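Local atomic coordinates of putative aspartate aminotransferase (Thermus thermophilus, PDB entry 1IUG), a protein that probably catalyses pyridoxal-phosphate-dependent transfer of amino groups between amino acids such as aspartate and 2-oxo acids, as a class-V aminotransferase. Residues 117-130 / 146-160. Residues are numbered along the deposited sequence; the frame is centred on the assembly and turned at random.
Sequences VAKEGYAGLLLVHS and AFKEKNPEGLVGADM
Phe147, near the end of helix 140-150, lays its ring over Leu125 of the neighbouring strand, a worked example of how a beta-alpha-beta crossover packs its helix against its own two strands. Strands 124-128 and 155-159 are parallel neighbours in the mixed seven-stranded sheet of the large domain typical of these aminotransferases. Leu125 CB stands 3.6 Å from the centroid of the Phe147 ring, only 1° off its normal, a CH-pi contact over the centre of the face. With CG anti to the backbone N (chi1 177°), the ring reaches down to the start of the strand, where its CZ lies 3.4 Å from Gly124 C. At the ring's edge sits Tyr122 CB, while Leu125 CD2 turns back along the phenylalanine to meet its CB.

Over the opposite face, displaced toward the rim, sits ND2 of Asn151, whose amide ties the loop before one strand to the helix end before the other. Its ND2 donates to Lys119 O (modelled at 2.5 Å, a doubtfully short value) and to Phe147 O, both close to the amide plane. OD1 receives Tyr122 N at 3.0 Å, from above its carbonyl plane, and a weak bond from Gly121 N, an arrangement that should hold the rotation of the group.

Beyond this clasp the strands run in a regular parallel ladder, from Leu155 N to Ala123 O through to His129 N bonded to Asp159 O. Gly157 leaves room for Leu126, whose CD2 comes within 4.1 Å of its CA. Leu125 and Leu126 also touch strand 77-82, which flanks 124-128 on the edge away from 155-159, and helix 85-96 covers Val128 and Asp159. These two, the last bridged pair, lie side by side and point the same way, Val128 CG2 3.9 Å from Asp159 CB.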
ATOM      1  N   VAL A 117      20.547  27.246   2.657  1.00 34.06           N
ATOM      2  CA  VAL A 117      20.913  25.875   2.992  1.00 34.98           C
ATOM      3  C   VAL A 117      22.418  25.629   2.976  1.00 35.62           C
ATOM      4  O   VAL A 117      22.873  24.511   3.232  1.00 34.60           O
ATOM      5  CB  VAL A 117      20.203  24.850   2.072  1.00 35.69           C
ATOM      6  CG1 VAL A 117      18.690  24.988   2.212  1.00 34.01           C
ATOM      7  CG2 VAL A 117      20.638  25.032   0.615  1.00 36.00           C
ATOM      8  N   ALA A 118      23.190  26.669   2.670  1.00 37.31           N
ATOM      9  CA  ALA A 118      24.645  26.551   2.644  1.00 39.28           C
ATOM     10  C   ALA A 118      25.172  26.620   4.083  1.00 40.23           C
ATOM     11  O   ALA A 118      25.850  27.572   4.466  1.00 41.38           O
ATOM     12  CB  ALA A 118      25.252  27.663   1.780  1.00 40.10           C
ATOM     13  N   LYS A 119      24.814  25.610   4.873  1.00 41.63           N
ATOM     14  CA  LYS A 119      25.197  25.491   6.279  1.00 42.54           C
ATOM     15  C   LYS A 119      26.084  24.266   6.465  1.00 42.75           C
ATOM     16  O   LYS A 119      25.747  23.184   5.990  1.00 42.46           O
ATOM     17  CB  LYS A 119      23.967  25.214   7.144  1.00 46.13           C
ATOM     18  CG  LYS A 119      22.870  26.246   7.295  1.00 47.79           C
ATOM     19  CD  LYS A 119      23.346  27.543   7.897  1.00 52.49           C
ATOM     20  CE  LYS A 119      22.179  28.513   8.064  1.00 54.36           C
ATOM     21  NZ  LYS A 119      20.866  27.943   7.617  1.00 50.89           N
ATOM     22  N   GLU A 120      27.172  24.405   7.212  1.00 43.30           N
ATOM     23  CA  GLU A 120      28.042  23.261   7.474  1.00 45.35           C
ATOM     24  C   GLU A 120      27.582  22.587   8.769  1.00 43.31           C
ATOM     25  O   GLU A 120      27.026  23.247   9.650  1.00 43.65           O
ATOM     26  CB  GLU A 120      29.507  23.697   7.594  1.00 48.39           C
ATOM     27  CG  GLU A 120      29.756  24.779   8.636  1.00 54.42           C
ATOM     28  CD  GLU A 120      31.230  25.102   8.814  1.00 59.01           C
ATOM     29  OE1 GLU A 120      31.957  25.203   7.799  1.00 59.70           O
ATOM     30  OE2 GLU A 120      31.660  25.262   9.980  1.00 61.25           O
ATOM     31  N   GLY A 121      27.767  21.274   8.856  1.00 41.73           N
ATOM     32  CA  GLY A 121      27.383  20.547  10.056  1.00 41.07           C
ATOM     33  C   GLY A 121      26.160  19.644   9.974  1.00 40.17           C
ATOM     34  O   GLY A 121      25.732  19.089  10.990  1.00 39.52           O
ATOM     35  N   TYR A 122      25.599  19.477   8.779  1.00 39.22           N
ATOM     36  CA  TYR A 122      24.416  18.634   8.618  1.00 37.00           C
ATOM     37  C   TYR A 122      24.693  17.386   7.797  1.00 34.88           C
ATOM     38  O   TYR A 122      25.444  17.416   6.819  1.00 35.79           O
ATOM     39  CB  TYR A 122      23.265  19.428   7.998  1.00 37.20           C
ATOM     40  CG  TYR A 122      22.941  20.694   8.751  1.00 36.88           C
ATOM     41  CD1 TYR A 122      23.655  21.862   8.510  1.00 37.73           C
ATOM     42  CD2 TYR A 122      21.950  20.717   9.736  1.00 38.12           C
ATOM     43  CE1 TYR A 122      23.402  23.020   9.232  1.00 37.05           C
ATOM     44  CE2 TYR A 122      21.685  21.882  10.465  1.00 36.35           C
ATOM     45  CZ  TYR A 122      22.419  23.027  10.204  1.00 38.60           C
ATOM     46  OH  TYR A 122      22.194  24.189  10.907  1.00 38.04           O
ATOM     47  N   ALA A 123      24.101  16.280   8.229  1.00 33.55           N
ATOM     48  CA  ALA A 123      24.252  15.002   7.548  1.00 32.86           C
ATOM     49  C   ALA A 123      23.361  14.935   6.303  1.00 32.05           C
ATOM     50  O   ALA A 123      23.656  14.202   5.360  1.00 30.69           O
ATOM     51  CB  ALA A 123      23.915  13.869   8.500  1.00 32.64           C
ATOM     52  N   GLY A 124      22.281  15.715   6.299  1.00 31.67           N
ATOM     53  CA  GLY A 124      21.379  15.702   5.164  1.00 31.13           C
ATOM     54  C   GLY A 124      20.452  16.894   5.001  1.00 30.58           C
ATOM     55  O   GLY A 124      20.287  17.710   5.906  1.00 30.01           O
ATOM     56  N   LEU A 125      19.880  16.990   3.802  1.00 30.51           N
ATOM     57  CA  LEU A 125      18.933  18.036   3.424  1.00 29.01           C
ATOM     58  C   LEU A 125      17.742  17.343   2.756  1.00 28.99           C
ATOM     59  O   LEU A 125      17.918  16.444   1.920  1.00 28.34           O
ATOM     60  CB  LEU A 125      19.574  19.009   2.429  1.00 28.57           C
ATOM     61  CG  LEU A 125      18.651  20.046   1.780  1.00 29.03           C
ATOM     62  CD1 LEU A 125      18.128  21.029   2.817  1.00 29.21           C
ATOM     63  CD2 LEU A 125      19.387  20.785   0.678  1.00 29.21           C
ATOM     64  N   LEU A 126      16.535  17.713   3.171  1.00 27.01           N
ATOM     65  CA  LEU A 126      15.329  17.130   2.596  1.00 27.14           C
ATOM     66  C   LEU A 126      14.579  18.236   1.888  1.00 26.01           C
ATOM     67  O   LEU A 126      14.278  19.274   2.483  1.00 27.42           O
ATOM     68  CB  LEU A 126      14.459  16.494   3.682  1.00 27.19           C
ATOM     69  CG  LEU A 126      15.078  15.332   4.458  1.00 29.57           C
ATOM     70  CD1 LEU A 126      14.100  14.858   5.534  1.00 26.88           C
ATOM     71  CD2 LEU A 126      15.440  14.195   3.504  1.00 28.65           C
ATOM     72  N   LEU A 127      14.287  18.021   0.612  1.00 25.90           N
ATOM     73  CA  LEU A 127      13.595  19.024  -0.186  1.00 26.44           C
ATOM     74  C   LEU A 127      12.385  18.484  -0.931  1.00 25.34           C
ATOM     75  O   LEU A 127      12.347  17.319  -1.313  1.00 23.58           O
ATOM     76  CB  LEU A 127      14.563  19.619  -1.214  1.00 27.04           C
ATOM     77  CG  LEU A 127      15.794  20.383  -0.726  1.00 27.76           C
ATOM     78  CD1 LEU A 127      16.794  20.514  -1.873  1.00 28.38           C
ATOM     79  CD2 LEU A 127      15.390  21.748  -0.190  1.00 24.34           C
ATOM     80  N   VAL A 128      11.397  19.350  -1.121  1.00 25.73           N
ATOM     81  CA  VAL A 128      10.201  19.004  -1.875  1.00 25.71           C
ATOM     82  C   VAL A 128      10.356  19.744  -3.205  1.00 25.39           C
ATOM     83  O   VAL A 128      10.382  20.978  -3.244  1.00 25.61           O
ATOM     84  CB  VAL A 128       8.905  19.438  -1.147  1.00 24.42           C
ATOM     85  CG1 VAL A 128       7.697  19.211  -2.039  1.00 22.72           C
ATOM     86  CG2 VAL A 128       8.740  18.633   0.130  1.00 21.31           C
ATOM     87  N   HIS A 129      10.529  18.978  -4.277  1.00 23.83           N
ATOM     88  CA  HIS A 129      10.721  19.532  -5.613  1.00 24.14           C
ATOM     89  C   HIS A 129       9.521  20.372  -6.055  1.00 23.85           C
ATOM     90  O   HIS A 129       9.658  21.554  -6.377  1.00 23.65           O
ATOM     91  CB  HIS A 129      10.990  18.402  -6.610  1.00 23.36           C
ATOM     92  CG  HIS A 129      11.568  18.868  -7.908  1.00 24.33           C
ATOM     93  ND1 HIS A 129      11.872  20.190  -8.155  1.00 25.33           N
ATOM     94  CD2 HIS A 129      11.905  18.188  -9.027  1.00 23.49           C
ATOM     95  CE1 HIS A 129      12.369  20.304  -9.373  1.00 24.99           C
ATOM     96  NE2 HIS A 129      12.400  19.104  -9.923  1.00 25.89           N
ATOM     97  N   SER A 130       8.348  19.751  -6.060  1.00 22.81           N
ATOM     98  CA  SER A 130       7.118  20.429  -6.434  1.00 23.05           C
ATOM     99  C   SER A 130       6.185  20.418  -5.222  1.00 23.50           C
ATOM    100  O   SER A 130       5.666  19.367  -4.836  1.00 24.21           O
ATOM    101  CB  SER A 130       6.477  19.724  -7.629  1.00 21.61           C
ATOM    102  OG  SER A 130       5.198  20.261  -7.912  1.00 24.89           O
ATOM    103  N   ALA A 146      24.684  23.781  -3.279  1.00 34.38           N
ATOM    104  CA  ALA A 146      25.025  24.803  -2.292  1.00 32.08           C
ATOM    105  C   ALA A 146      25.218  24.076  -0.957  1.00 32.50           C
ATOM    106  O   ALA A 146      26.149  24.368  -0.202  1.00 31.84           O
ATOM    107  CB  ALA A 146      23.911  25.830  -2.180  1.00 32.03           C
ATOM    108  N   PHE A 147      24.355  23.092  -0.703  1.00 30.37           N
ATOM    109  CA  PHE A 147      24.417  22.285   0.513  1.00 30.35           C
ATOM    110  C   PHE A 147      25.637  21.354   0.475  1.00 30.98           C
ATOM    111  O   PHE A 147      26.316  21.170   1.482  1.00 29.83           O
ATOM    112  CB  PHE A 147      23.129  21.462   0.659  1.00 29.16           C
ATOM    113  CG  PHE A 147      23.124  20.540   1.847  1.00 27.50           C
ATOM    114  CD1 PHE A 147      22.830  21.024   3.121  1.00 28.32           C
ATOM    115  CD2 PHE A 147      23.405  19.185   1.693  1.00 27.88           C
ATOM    116  CE1 PHE A 147      22.816  20.173   4.225  1.00 27.16           C
ATOM    117  CE2 PHE A 147      23.393  18.324   2.792  1.00 27.83           C
ATOM    118  CZ  PHE A 147      23.098  18.821   4.059  1.00 27.65           C
ATOM    119  N   LYS A 148      25.891  20.763  -0.692  1.00 32.98           N
ATOM    120  CA  LYS A 148      27.019  19.852  -0.896  1.00 36.42           C
ATOM    121  C   LYS A 148      28.381  20.538  -0.713  1.00 37.19           C
ATOM    122  O   LYS A 148      29.351  19.897  -0.303  1.00 36.23           O
ATOM    123  CB  LYS A 148      26.966  19.244  -2.303  1.00 38.54           C
ATOM    124  CG  LYS A 148      26.007  18.074  -2.520  1.00 42.24           C
ATOM    125  CD  LYS A 148      26.334  16.889  -1.628  1.00 45.20           C
ATOM    126  CE  LYS A 148      25.394  15.698  -1.866  1.00 46.18           C
ATOM    127  NZ  LYS A 148      24.363  15.911  -2.916  1.00 43.65           N
ATOM    128  N   GLU A 149      28.460  21.818  -1.071  1.00 39.22           N
ATOM    129  CA  GLU A 149      29.705  22.579  -0.938  1.00 43.05           C
ATOM    130  C   GLU A 149      30.153  22.664   0.510  1.00 41.71           C
ATOM    131  O   GLU A 149      31.343  22.584   0.805  1.00 42.93           O
ATOM    132  CB  GLU A 149      29.547  23.998  -1.491  1.00 46.96           C
ATOM    133  CG  GLU A 149      29.663  24.105  -3.005  1.00 53.47           C
ATOM    134  CD  GLU A 149      29.614  25.543  -3.511  1.00 57.42           C
ATOM    135  OE1 GLU A 149      29.835  26.482  -2.710  1.00 59.53           O
ATOM    136  OE2 GLU A 149      29.361  25.730  -4.724  1.00 59.05           O
ATOM    137  N   LYS A 150      29.184  22.836   1.403  1.00 40.88           N
ATOM    138  CA  LYS A 150      29.449  22.941   2.829  1.00 39.99           C
ATOM    139  C   LYS A 150      29.359  21.592   3.541  1.00 39.61           C
ATOM    140  O   LYS A 150      29.844  21.442   4.665  1.00 40.08           O
ATOM    141  CB  LYS A 150      28.481  23.949   3.460  1.00 41.90           C
ATOM    142  CG  LYS A 150      28.656  25.379   2.952  1.00 42.72           C
ATOM    143  CD  LYS A 150      30.063  25.896   3.250  1.00 45.93           C
ATOM    144  CE  LYS A 150      30.298  27.326   2.762  1.00 47.26           C
ATOM    145  NZ  LYS A 150      29.125  27.948   2.089  1.00 49.18           N
ATOM    146  N   ASN A 151      28.736  20.613   2.886  1.00 38.53           N
ATOM    147  CA  ASN A 151      28.588  19.272   3.452  1.00 38.02           C
ATOM    148  C   ASN A 151      28.913  18.220   2.390  1.00 39.32           C
ATOM    149  O   ASN A 151      28.021  17.540   1.876  1.00 39.62           O
ATOM    150  CB  ASN A 151      27.161  19.065   3.977  1.00 35.81           C
ATOM    151  CG  ASN A 151      26.750  20.112   4.990  1.00 33.72           C
ATOM    152  OD1 ASN A 151      27.057  19.998   6.173  1.00 33.57           O
ATOM    153  ND2 ASN A 151      26.050  21.139   4.529  1.00 30.95           N
ATOM    154  N   PRO A 152      30.208  18.059   2.065  1.00 40.27           N
ATOM    155  CA  PRO A 152      30.712  17.105   1.069  1.00 40.00           C
ATOM    156  C   PRO A 152      30.253  15.665   1.287  1.00 38.72           C
ATOM    157  O   PRO A 152      30.126  14.900   0.335  1.00 37.55           O
ATOM    158  CB  PRO A 152      32.228  17.224   1.228  1.00 40.53           C
ATOM    159  CG  PRO A 152      32.407  18.639   1.651  1.00 41.69           C
ATOM    160  CD  PRO A 152      31.326  18.793   2.683  1.00 40.75           C
ATOM    161  N   GLU A 153      30.026  15.300   2.542  1.00 39.49           N
ATOM    162  CA  GLU A 153      29.589  13.951   2.878  1.00 40.32           C
ATOM    163  C   GLU A 153      28.083  13.854   3.134  1.00 38.19           C
ATOM    164  O   GLU A 153      27.578  12.791   3.501  1.00 37.28           O
ATOM    165  CB  GLU A 153      30.372  13.437   4.090  1.00 43.35           C
ATOM    166  CG  GLU A 153      31.879  13.290   3.855  1.00 48.68           C
ATOM    167  CD  GLU A 153      32.241  12.085   2.992  1.00 52.58           C
ATOM    168  OE1 GLU A 153      31.679  11.932   1.885  1.00 56.09           O
ATOM    169  OE2 GLU A 153      33.103  11.285   3.423  1.00 55.94           O
ATOM    170  N   GLY A 154      27.370  14.954   2.908  1.00 35.34           N
ATOM    171  CA  GLY A 154      25.935  14.975   3.136  1.00 33.67           C
ATOM    172  C   GLY A 154      25.085  14.331   2.055  1.00 32.24           C
ATOM    173  O   GLY A 154      25.542  14.095   0.932  1.00 31.62           O
ATOM    174  N   LEU A 155      23.835  14.045   2.406  1.00 31.03           N
ATOM    175  CA  LEU A 155      22.889  13.430   1.477  1.00 30.90           C
ATOM    176  C   LEU A 155      21.709  14.356   1.230  1.00 29.01           C
ATOM    177  O   LEU A 155      21.243  15.037   2.145  1.00 29.29           O
ATOM    178  CB  LEU A 155      22.373  12.101   2.036  1.00 30.73           C
ATOM    179  CG  LEU A 155      23.335  10.916   2.127  1.00 30.27           C
ATOM    180  CD1 LEU A 155      22.738   9.853   3.031  1.00 31.92           C
ATOM    181  CD2 LEU A 155      23.614  10.353   0.745  1.00 28.84           C
ATOM    182  N   VAL A 156      21.243  14.391  -0.015  1.00 27.47           N
ATOM    183  CA  VAL A 156      20.099  15.218  -0.387  1.00 26.55           C
ATOM    184  C   VAL A 156      18.941  14.322  -0.835  1.00 27.29           C
ATOM    185  O   VAL A 156      19.032  13.643  -1.862  1.00 28.64           O
ATOM    186  CB  VAL A 156      20.450  16.207  -1.524  1.00 28.08           C
ATOM    187  CG1 VAL A 156      19.222  17.033  -1.911  1.00 25.38           C
ATOM    188  CG2 VAL A 156      21.589  17.128  -1.092  1.00 26.91           C
ATOM    189  N   GLY A 157      17.890  14.277  -0.019  1.00 26.71           N
ATOM    190  CA  GLY A 157      16.715  13.481  -0.331  1.00 25.55           C
ATOM    191  C   GLY A 157      15.633  14.395  -0.880  1.00 27.06           C
ATOM    192  O   GLY A 157      15.457  15.509  -0.381  1.00 25.34           O
ATOM    193  N   ALA A 158      14.898  13.939  -1.893  1.00 25.01           N
ATOM    194  CA  ALA A 158      13.862  14.782  -2.480  1.00 25.47           C
ATOM    195  C   ALA A 158      12.496  14.139  -2.691  1.00 25.16           C
ATOM    196  O   ALA A 158      12.382  12.943  -2.958  1.00 25.96           O
ATOM    197  CB  ALA A 158      14.355  15.362  -3.790  1.00 24.67           C
ATOM    198  N   ASP A 159      11.464  14.960  -2.534  1.00 24.63           N
ATOM    199  CA  ASP A 159      10.086  14.546  -2.747  1.00 23.43           C
ATOM    200  C   ASP A 159       9.808  14.982  -4.183  1.00 22.64           C
ATOM    201  O   ASP A 159       9.726  16.176  -4.463  1.00 21.37           O
ATOM    202  CB  ASP A 159       9.153  15.284  -1.771  1.00 23.48           C
ATOM    203  CG  ASP A 159       7.657  15.026  -2.040  1.00 25.23           C
ATOM    204  OD1 ASP A 159       7.259  14.716  -3.183  1.00 25.94           O
ATOM    205  OD2 ASP A 159       6.859  15.171  -1.096  1.00 25.50           O
ATOM    206  N   MET A 160       9.712  14.011  -5.088  1.00 22.47           N
ATOM    207  CA  MET A 160       9.438  14.286  -6.496  1.00 22.63           C
ATOM    208  C   MET A 160       8.079  13.700  -6.887  1.00 23.31           C
ATOM    209  O   MET A 160       7.865  13.314  -8.043  1.00 22.21           O
ATOM    210  CB  MET A 160      10.534  13.684  -7.382  1.00 23.00           C
ATOM    211  CG  MET A 160      11.898  14.362  -7.280  1.00 22.35           C
ATOM    212  SD  MET A 160      13.106  13.522  -8.339  1.00 26.05           S
ATOM    213  CE  MET A 160      14.554  14.481  -8.058  1.00 22.31           C
TER
HETATM  214  O   HOH W   1      30.345  19.785   7.303  1.00 50.21           O
HETATM  215  O   HOH W   2       7.027  17.017  -5.577  1.00 27.37           O